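Side-chain contacts in mandelate racemase/muconate lactonizing enzyme-like protein (Roseovarius sp. TM1035, PDB 3RCY), which probably catalyses an isomerisation or a related magnesium-dependent reaction of the enolase superfamily, its true substrate being unestablished: residues A[268-273]-A[298-303]; A[90-95]-A[262-267]. All coordinates share one frame; numbering follows the deposited sequence.

Interaction 1. Residues A[268-273]-A[298-303]; sequences EFAPVL and AAMAEV. With RIB (alpha-D-ribofuranose), chain M.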
loop_
_atom_site.group_PDB
_atom_site.type_symbol
_atom_site.label_atom_id
_atom_site.label_comp_id
_atom_site.label_asym_id
_atom_site.label_seq_id
_atom_site.Cartn_x
_atom_site.Cartn_y
_atom_site.Cartn_z
ATOM N N GLU A 268 -14.280 17.431 0.309
ATOM C CA GLU A 268 -14.302 16.670 1.564
ATOM C C GLU A 268 -14.975 15.316 1.415
ATOM O O GLU A 268 -14.581 14.357 2.072
ATOM C CB GLU A 268 -14.963 17.482 2.684
ATOM C CG GLU A 268 -14.065 18.615 3.159
ATOM C CD GLU A 268 -14.632 19.431 4.320
ATOM O OE1 GLU A 268 -15.700 19.091 4.877
ATOM O OE2 GLU A 268 -13.980 20.433 4.679
ATOM N N PHE A 269 -15.988 15.233 0.552
ATOM C CA PHE A 269 -16.673 13.956 0.350
ATOM C C PHE A 269 -15.837 12.957 -0.445
ATOM O O PHE A 269 -15.891 11.754 -0.181
ATOM C CB PHE A 269 -18.048 14.156 -0.278
ATOM C CG PHE A 269 -19.089 14.582 0.711
ATOM C CD1 PHE A 269 -19.688 13.647 1.555
ATOM C CD2 PHE A 269 -19.436 15.926 0.838
ATOM C CE1 PHE A 269 -20.637 14.048 2.510
ATOM C CE2 PHE A 269 -20.385 16.339 1.777
ATOM C CZ PHE A 269 -20.985 15.394 2.618
ATOM N N ALA A 270 -15.046 13.458 -1.390
ATOM C CA ALA A 270 -14.205 12.584 -2.209
ATOM C C ALA A 270 -13.237 11.709 -1.387
ATOM O O ALA A 270 -13.189 10.496 -1.601
ATOM C CB ALA A 270 -13.456 13.390 -3.279
ATOM N N PRO A 271 -12.468 12.309 -0.454
ATOM C CA PRO A 271 -11.576 11.495 0.382
ATOM C C PRO A 271 -12.298 10.479 1.278
ATOM O O PRO A 271 -11.762 9.397 1.519
ATOM C CB PRO A 271 -10.848 12.534 1.241
ATOM C CG PRO A 271 -10.879 13.782 0.420
ATOM C CD PRO A 271 -12.227 13.750 -0.241
ATOM N N VAL A 272 -13.491 10.820 1.760
ATOM C CA VAL A 272 -14.302 9.889 2.552
ATOM C C VAL A 272 -14.571 8.606 1.752
ATOM O O VAL A 272 -14.424 7.498 2.269
ATOM C CB VAL A 272 -15.622 10.551 3.013
ATOM C CG1 VAL A 272 -16.606 9.518 3.561
ATOM C CG2 VAL A 272 -15.341 11.639 4.074
ATOM N N LEU A 273 -14.942 8.768 0.483
ATOM C CA LEU A 273 -15.147 7.633 -0.410
ATOM C C LEU A 273 -13.836 6.911 -0.721
ATOM O O LEU A 273 -13.718 5.696 -0.532
ATOM C CB LEU A 273 -15.841 8.083 -1.706
ATOM C CG LEU A 273 -17.294 8.582 -1.618
ATOM C CD1 LEU A 273 -17.711 9.311 -2.909
ATOM C CD2 LEU A 273 -18.286 7.444 -1.281
ATOM N N ALA A 298 -22.942 12.833 -5.507
ATOM C CA ALA A 298 -23.756 11.648 -5.810
ATOM C C ALA A 298 -23.131 10.786 -6.908
ATOM O O ALA A 298 -23.130 9.557 -6.800
ATOM C CB ALA A 298 -25.197 12.045 -6.192
ATOM N N ALA A 299 -22.606 11.428 -7.955
ATOM C CA ALA A 299 -21.944 10.712 -9.056
ATOM C C ALA A 299 -20.668 10.018 -8.586
ATOM O O ALA A 299 -20.373 8.896 -9.012
ATOM C CB ALA A 299 -21.641 11.654 -10.207
ATOM N N MET A 300 -19.911 10.689 -7.719
ATOM C CA MET A 300 -18.749 10.073 -7.074
ATOM C C MET A 300 -19.139 8.834 -6.265
ATOM O O MET A 300 -18.497 7.780 -6.379
ATOM C CB MET A 300 -18.027 11.089 -6.188
ATOM C CG MET A 300 -17.337 12.156 -6.997
ATOM S SD MET A 300 -16.974 13.622 -6.038
ATOM C CE MET A 300 -16.836 14.798 -7.384
ATOM N N ALA A 301 -20.197 8.950 -5.466
ATOM C CA ALA A 301 -20.707 7.790 -4.727
ATOM C C ALA A 301 -21.067 6.611 -5.646
ATOM O O ALA A 301 -20.824 5.447 -5.292
ATOM C CB ALA A 301 -21.893 8.187 -3.858
ATOM N N GLU A 302 -21.637 6.911 -6.816
ATOM C CA GLU A 302 -21.960 5.873 -7.802
ATOM C C GLU A 302 -20.772 4.986 -8.144
ATOM O O GLU A 302 -20.921 3.764 -8.198
ATOM C CB GLU A 302 -22.523 6.461 -9.098
ATOM C CG GLU A 302 -23.948 6.987 -9.020
ATOM C CD GLU A 302 -24.509 7.239 -10.408
ATOM O OE1 GLU A 302 -24.780 6.249 -11.121
ATOM O OE2 GLU A 302 -24.659 8.415 -10.799
ATOM N N VAL A 303 -19.602 5.588 -8.377
ATOM C CA VAL A 303 -18.415 4.811 -8.769
ATOM C C VAL A 303 -17.702 4.128 -7.595
ATOM O O VAL A 303 -16.665 3.477 -7.776
ATOM C CB VAL A 303 -17.412 5.616 -9.637
ATOM C CG1 VAL A 303 -18.096 6.078 -10.925
ATOM C CG2 VAL A 303 -16.818 6.800 -8.871
HETATM O O5 RIB M . -9.180 17.885 8.548
HETATM C C5 RIB M . -9.459 17.115 7.374
HETATM C C4 RIB M . -10.874 17.437 6.929
HETATM O O4 RIB M . -11.449 16.316 6.260
HETATM C C3 RIB M . -11.774 17.708 8.115
HETATM O O3 RIB M . -11.910 19.105 8.308
HETATM C C2 RIB M . -13.111 17.143 7.733
HETATM O O2 RIB M . -13.956 18.190 7.267
HETATM C C1 RIB M . -12.831 16.175 6.603
HETATM O O1 RIB M . -13.119 14.837 7.030
#
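Leu273 rests its CD1 methyl against the peptide link between Met300 and Ala301, 3.6 Å from Ala301 N, with Met300 CB 3.7 Å from the same Leu273 CD1. CG stands anti to the carbonyl carbon (chi1 -67°), which sends the branch out toward the neighbouring helix. One turn earlier the packing is looser: the methyl of Ala270 meets the sulfur of the extended Met300 side chain at 4.5 Å (CB to SD). The two helical segments run nearly parallel, 12° apart with axes 10.1 Å from each other, as expected of successive helices around the barrel of the enolase superfamily. Strand 280-281 lies between them in sequence, and its Leu281 also touches Leu273.

Glu268, on the same helix, is engaged with the sugar. Its chain is extended beyond CG, and OE1 accepts a weak bond from O2 of ribofuranose M at 3.1 Å. OE1 also takes Thr264 N, while OE2 forms a salt bridge with Arg86 of a neighbouring subunit. Were Glu268 an alanine, that arginine would probably lose its carboxylate mate, and Thr264 N and the sugar hydroxyl this acceptor. Between the helices, by contrast, the side chains meet through apolar atoms alone, consistent with van der Waals packing, while the polar contact of these two segments with the sugar is made by Glu268.

Interaction 2. Residues A[90-95]-A[262-267]; sequences TAIGAF and RLTTKA. With RIB (alpha-D-ribofuranose), chain L; RIB (alpha-D-ribofuranose), chain M.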
loop_
_atom_site.group_PDB
_atom_site.type_symbol
_atom_site.label_atom_id
_atom_site.label_comp_id
_atom_site.label_asym_id
_atom_site.label_seq_id
_atom_site.Cartn_x
_atom_site.Cartn_y
_atom_site.Cartn_z
ATOM N N THR A 90 -18.292 28.094 6.958
ATOM C CA THR A 90 -19.245 29.181 7.159
ATOM C C THR A 90 -19.679 29.841 5.841
ATOM O O THR A 90 -20.881 30.028 5.605
ATOM C CB THR A 90 -18.681 30.219 8.167
ATOM O OG1 THR A 90 -18.791 29.693 9.490
ATOM C CG2 THR A 90 -19.432 31.548 8.100
ATOM N N ALA A 91 -18.714 30.187 4.990
ATOM C CA ALA A 91 -19.018 30.846 3.711
ATOM C C ALA A 91 -19.801 29.945 2.747
ATOM O O ALA A 91 -20.676 30.417 2.017
ATOM C CB ALA A 91 -17.739 31.347 3.040
ATOM N N ILE A 92 -19.479 28.653 2.741
ATOM C CA ILE A 92 -20.173 27.701 1.863
ATOM C C ILE A 92 -21.575 27.398 2.414
ATOM O O ILE A 92 -22.518 27.177 1.644
ATOM C CB ILE A 92 -19.329 26.419 1.615
ATOM C CG1 ILE A 92 -18.017 26.758 0.880
ATOM C CG2 ILE A 92 -20.111 25.376 0.839
ATOM C CD1 ILE A 92 -18.187 27.350 -0.538
ATOM N N GLY A 93 -21.723 27.432 3.742
ATOM C CA GLY A 93 -23.057 27.382 4.359
ATOM C C GLY A 93 -23.939 28.509 3.844
ATOM O O GLY A 93 -25.111 28.299 3.490
ATOM N N ALA A 94 -23.368 29.713 3.798
ATOM C CA ALA A 94 -24.049 30.872 3.227
ATOM C C ALA A 94 -24.410 30.631 1.762
ATOM O O ALA A 94 -25.585 30.737 1.380
ATOM C CB ALA A 94 -23.197 32.140 3.388
ATOM N N PHE A 95 -23.411 30.297 0.945
ATOM C CA PHE A 95 -23.658 30.010 -0.468
ATOM C C PHE A 95 -24.745 28.955 -0.703
ATOM O O PHE A 95 -25.587 29.129 -1.590
ATOM C CB PHE A 95 -22.385 29.585 -1.212
ATOM C CG PHE A 95 -22.646 29.151 -2.636
ATOM C CD1 PHE A 95 -22.990 30.090 -3.612
ATOM C CD2 PHE A 95 -22.597 27.803 -2.995
ATOM C CE1 PHE A 95 -23.262 29.692 -4.929
ATOM C CE2 PHE A 95 -22.866 27.403 -4.311
ATOM C CZ PHE A 95 -23.200 28.355 -5.278
ATOM N N ARG A 262 -21.615 17.116 8.697
ATOM C CA ARG A 262 -20.709 18.183 9.126
ATOM C C ARG A 262 -19.587 18.426 8.119
ATOM O O ARG A 262 -18.631 19.163 8.393
ATOM C CB ARG A 262 -20.163 17.873 10.518
ATOM C CG ARG A 262 -21.252 17.994 11.588
ATOM C CD ARG A 262 -20.698 17.834 12.970
ATOM N NE ARG A 262 -20.639 16.436 13.375
ATOM C CZ ARG A 262 -20.063 16.008 14.493
ATOM N NH1 ARG A 262 -19.473 16.869 15.320
ATOM N NH2 ARG A 262 -20.092 14.718 14.796
ATOM N N LEU A 263 -19.724 17.807 6.945
ATOM C CA LEU A 263 -18.742 17.939 5.868
ATOM C C LEU A 263 -19.239 18.900 4.797
ATOM O O LEU A 263 -20.448 19.166 4.690
ATOM C CB LEU A 263 -18.430 16.563 5.243
ATOM C CG LEU A 263 -17.860 15.497 6.185
ATOM C CD1 LEU A 263 -17.408 14.253 5.381
ATOM C CD2 LEU A 263 -16.694 16.031 7.047
ATOM N N THR A 264 -18.316 19.416 3.992
ATOM C CA THR A 264 -18.709 20.385 2.991
ATOM C C THR A 264 -17.891 20.319 1.710
ATOM O O THR A 264 -16.656 20.249 1.752
ATOM C CB THR A 264 -18.715 21.828 3.564
ATOM O OG1 THR A 264 -19.202 22.726 2.566
ATOM C CG2 THR A 264 -17.321 22.259 4.013
ATOM N N THR A 265 -18.610 20.406 0.588
ATOM C CA THR A 265 -18.085 20.324 -0.794
ATOM C C THR A 265 -17.537 18.948 -1.150
ATOM O O THR A 265 -17.183 18.151 -0.275
ATOM C CB THR A 265 -16.984 21.378 -1.165
ATOM O OG1 THR A 265 -15.703 20.909 -0.727
ATOM C CG2 THR A 265 -17.274 22.790 -0.602
ATOM N N LYS A 266 -17.451 18.690 -2.455
ATOM C CA LYS A 266 -16.862 17.463 -2.977
ATOM C C LYS A 266 -15.403 17.272 -2.546
ATOM O O LYS A 266 -14.932 16.143 -2.482
ATOM C CB LYS A 266 -16.978 17.422 -4.511
ATOM C CG LYS A 266 -16.197 18.520 -5.243
ATOM C CD LYS A 266 -16.739 18.727 -6.656
ATOM C CE LYS A 266 -16.188 20.009 -7.299
ATOM N NZ LYS A 266 -16.588 21.277 -6.593
ATOM N N ALA A 267 -14.692 18.365 -2.253
ATOM C CA ALA A 267 -13.299 18.259 -1.773
ATOM C C ALA A 267 -13.192 17.479 -0.460
ATOM O O ALA A 267 -12.139 16.932 -0.150
ATOM C CB ALA A 267 -12.650 19.647 -1.626
HETATM O O5 RIB L . -10.490 19.015 0.867
HETATM C C5 RIB L . -9.986 18.198 1.928
HETATM C C4 RIB L . -9.439 19.113 3.009
HETATM O O4 RIB L . -8.018 18.993 3.047
HETATM C C3 RIB L . -9.771 20.554 2.681
HETATM O O3 RIB L . -10.663 21.076 3.683
HETATM C C2 RIB L . -8.431 21.270 2.586
HETATM O O2 RIB L . -8.384 22.418 3.423
HETATM C C1 RIB L . -7.387 20.273 3.064
HETATM O O1 RIB L . -6.208 20.267 2.237
HETATM O O5 RIB M . -9.180 17.885 8.548
HETATM C C5 RIB M . -9.459 17.115 7.374
HETATM C C4 RIB M . -10.874 17.437 6.929
HETATM O O4 RIB M . -11.449 16.316 6.260
HETATM C C3 RIB M . -11.774 17.708 8.115
HETATM O O3 RIB M . -11.910 19.105 8.308
HETATM C C2 RIB M . -13.111 17.143 7.733
HETATM O O2 RIB M . -13.956 18.190 7.267
HETATM C C1 RIB M . -12.831 16.175 6.603
HETATM O O1 RIB M . -13.119 14.837 7.030
#
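Ile92 carries the contact between helix 89-110, in the N-terminal capping domain of the enolase-superfamily fold, and the barrel-domain loop that leads into helix 266-274. Its CB lies 3.8 Å from Thr264 OG1. The CG2 branch goes further in, to 3.3 Å from that same Thr264 OG1, and stands 4.1 Å from Thr265 CG2. The other branch takes a different line: CG1 passes Thr265 CG2 at 4.3 Å, and the terminal CD1 stands farther off, 4.7 Å from Thr265 CG2. CG2 reaches the loop because it is set anti to the backbone N, with CG1 beside that nitrogen (chi1 -63°).

The Thr264 hydroxyl beside Ile92 CG2 is hydrogen-bonded to Arg287 O, so it is satisfied although a methyl lies against it. Pro87, in the loop before helix 89-110, touches both threonines as well. Thr265 has a positive phi of 67° and serves as N-cap of helix 266-274: its OG1 donates to Thr264 O at 2.7 Å and accepts a weak capping bond from Ala267 N. Together they probably limit rotation about the CA-CB bond, and so bear on where the methyl facing Ile92 sits. Just past the cap the backbone turns to the ligand, where O5 of ribofuranose L donates to the carbonyl oxygen Ala267 O at 2.8 Å.

Helix 266-274 joins the two contacts: interaction 2 holds the loop and cap at its start, interaction 1 the face farther along, their centres about 15 Å apart. They interlock at Leu263, whose CB meets Phe269 CZ at 3.8 Å and whose CD1 meets Val272 CG2 at 3.6 Å. A second link runs from Met300 CE to Lys266 CB, 3.9 Å. Segments of both interactions also reach ribofuranose M, 268-273 through Glu268 and 262-267 through Leu263 CD2, which lies 3.5 Å from the sugar's O2; Pro240 O adds a hydrogen bond. The loop of 262-267 follows directly on Glu261, a magnesium ligand, which places this sugar pocket and the metal site on adjoining parts of the chain.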